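Local structure of flagellar basal body rod modification protein (Helicobacter pylori 26695, 4ZZF) at residues A43-E49 against N87-E93. The protein is probably required for flagellar hook formation, perhaps as a scaffold, and is represented here by a fragment that includes its Ig-like domain. Sequence-based numbering, arbitrary orientation.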
# COMPACT_ATOMS: atom_id res chain seq x y z
N ALA A 43 -27.85 -19.20 4.33
CA ALA A 43 -28.12 -19.36 5.73
C ALA A 43 -26.84 -19.30 6.55
O ALA A 43 -25.76 -19.60 6.05
CB ALA A 43 -28.84 -20.68 5.98
N ILE A 44 -26.99 -18.91 7.81
CA ILE A 44 -25.95 -19.05 8.84
C ILE A 44 -26.05 -20.39 9.57
O ILE A 44 -27.15 -20.82 9.95
CB ILE A 44 -26.08 -17.94 9.89
CG1 ILE A 44 -25.89 -16.57 9.25
CG2 ILE A 44 -25.11 -18.16 11.05
CD1 ILE A 44 -26.34 -15.42 10.15
N GLN A 45 -24.92 -21.07 9.77
CA GLN A 45 -24.91 -22.25 10.62
C GLN A 45 -24.13 -21.98 11.92
O GLN A 45 -23.03 -21.42 11.88
CB GLN A 45 -24.30 -23.46 9.90
CG GLN A 45 -24.99 -23.87 8.59
CD GLN A 45 -24.65 -22.93 7.42
OE1 GLN A 45 -23.48 -22.56 7.21
NE2 GLN A 45 -25.67 -22.55 6.65
N ILE A 46 -24.69 -22.40 13.05
CA ILE A 46 -24.01 -22.33 14.33
C ILE A 46 -23.69 -23.72 14.86
O ILE A 46 -24.59 -24.53 15.08
CB ILE A 46 -24.84 -21.56 15.34
CG1 ILE A 46 -25.29 -20.23 14.72
CG2 ILE A 46 -24.03 -21.34 16.62
CD1 ILE A 46 -26.15 -19.36 15.62
N LEU A 47 -22.41 -24.00 15.06
CA LEU A 47 -21.95 -25.33 15.45
C LEU A 47 -21.34 -25.28 16.85
O LEU A 47 -20.80 -24.23 17.24
CB LEU A 47 -20.91 -25.85 14.45
CG LEU A 47 -21.30 -26.31 13.03
CD1 LEU A 47 -22.18 -25.33 12.32
CD2 LEU A 47 -20.04 -26.55 12.20
N ASN A 48 -21.42 -26.39 17.59
CA ASN A 48 -20.78 -26.44 18.90
C ASN A 48 -19.33 -26.88 18.76
O ASN A 48 -18.86 -27.09 17.63
CB ASN A 48 -21.55 -27.36 19.88
CG ASN A 48 -21.45 -28.85 19.54
OD1 ASN A 48 -20.58 -29.30 18.78
ND2 ASN A 48 -22.34 -29.63 20.13
N GLU A 49 -18.63 -27.05 19.88
CA GLU A 49 -17.20 -27.33 19.85
C GLU A 49 -16.87 -28.66 19.18
O GLU A 49 -15.73 -28.89 18.78
CB GLU A 49 -16.61 -27.28 21.26
CG GLU A 49 -16.03 -25.90 21.62
CD GLU A 49 -15.07 -25.33 20.55
OE1 GLU A 49 -14.10 -26.04 20.18
OE2 GLU A 49 -15.29 -24.19 20.07
N ASN A 87 -18.07 -22.12 23.60
CA ASN A 87 -17.72 -21.55 22.31
C ASN A 87 -18.50 -22.18 21.16
O ASN A 87 -18.48 -23.39 20.97
CB ASN A 87 -16.23 -21.70 22.02
CG ASN A 87 -15.58 -20.38 21.68
OD1 ASN A 87 -15.91 -19.35 22.27
ND2 ASN A 87 -14.74 -20.38 20.63
N TYR A 88 -19.16 -21.33 20.39
CA TYR A 88 -19.86 -21.77 19.19
C TYR A 88 -19.25 -21.20 17.91
O TYR A 88 -19.05 -19.99 17.79
CB TYR A 88 -21.33 -21.39 19.30
CG TYR A 88 -22.03 -22.27 20.29
CD1 TYR A 88 -21.96 -22.02 21.66
CD2 TYR A 88 -22.72 -23.39 19.87
CE1 TYR A 88 -22.59 -22.84 22.57
CE2 TYR A 88 -23.35 -24.23 20.76
CZ TYR A 88 -23.29 -23.95 22.12
OH TYR A 88 -23.92 -24.79 23.00
N LYS A 89 -18.95 -22.09 16.97
CA LYS A 89 -18.47 -21.70 15.64
C LYS A 89 -19.63 -21.22 14.77
O LYS A 89 -20.65 -21.91 14.64
CB LYS A 89 -17.77 -22.88 14.95
CG LYS A 89 -16.63 -23.46 15.74
CD LYS A 89 -16.11 -24.74 15.10
CE LYS A 89 -15.04 -25.40 15.96
NZ LYS A 89 -14.38 -26.57 15.28
N ILE A 90 -19.46 -20.05 14.17
CA ILE A 90 -20.50 -19.49 13.32
C ILE A 90 -19.97 -19.31 11.89
O ILE A 90 -18.91 -18.69 11.68
CB ILE A 90 -21.00 -18.14 13.86
CG1 ILE A 90 -21.54 -18.33 15.29
CG2 ILE A 90 -22.07 -17.58 12.95
CD1 ILE A 90 -22.03 -17.05 15.93
N LYS A 91 -20.68 -19.90 10.93
CA LYS A 91 -20.35 -19.86 9.51
C LYS A 91 -21.59 -19.50 8.72
O LYS A 91 -22.70 -19.46 9.27
CB LYS A 91 -19.83 -21.20 9.00
CG LYS A 91 -18.84 -21.89 9.89
CD LYS A 91 -18.22 -23.10 9.21
CE LYS A 91 -19.26 -24.12 8.80
NZ LYS A 91 -18.57 -25.42 8.50
N ALA A 92 -21.42 -19.26 7.43
CA ALA A 92 -22.56 -18.97 6.57
C ALA A 92 -22.29 -19.43 5.14
O ALA A 92 -21.14 -19.54 4.71
CB ALA A 92 -22.88 -17.47 6.58
N GLU A 93 -23.37 -19.69 4.42
CA GLU A 93 -23.30 -20.04 3.01
C GLU A 93 -24.28 -19.16 2.29
O GLU A 93 -25.37 -18.93 2.79
CB GLU A 93 -23.64 -21.51 2.80
CG GLU A 93 -22.54 -22.45 3.26
CD GLU A 93 -22.71 -23.83 2.67
OE1 GLU A 93 -23.85 -24.35 2.76
OE2 GLU A 93 -21.74 -24.36 2.09
O HOH W 1 -19.78 -25.62 22.40
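Ile44 and Ile90 both hold CG1 anti to their carbonyl carbon (chi1 -61° and -58°), which sets each CG2 beside that carbon; the two side chains cross obliquely, with Ile44 CG2 3.6 Å from Ile90 CG2. With the same turn, Ile46 sends its CG2 to Tyr88 CB, 3.8 Å away, the two side chains crossing at about a right angle. Ala92 lies on the same face as the isoleucines, which packs on Phe27 and Leu29 of strand 25-31 and on Phe71 and Trp73 of strand 67-73, Trp73 meeting the Tyr88 ring edge-to-face.

Between the antiparallel strands, Ala43, Gln45 and Leu47 form hydrogen-bonded pairs with Glu93, Lys91 and Lys89. Leu47 N reaches Lys89 O at 2.8 Å; the return bond from Lys89 N is weak. Bent at chi2 (76°), the Gln45 side chain folds back so that NE2 gives Ala43 O a weak second bond, 3.0 Å long, in addition to the one from Glu93 N.

Past Leu47 the direct pairing gives way to a water that accepts from Glu49 N and donates to Asn87 O, while Lys89 NZ hydrogen-bonds to Asn51 OD1. The two faces thus differ in chemistry: apolar Ile44, Ile46, Ile90 and Ala92 join this sheet to the opposing strands of the Ig-like sandwich, whereas the other face mixes Ala43 and Leu47 with the polar-ended Gln45, Lys89, Lys91 and Glu93.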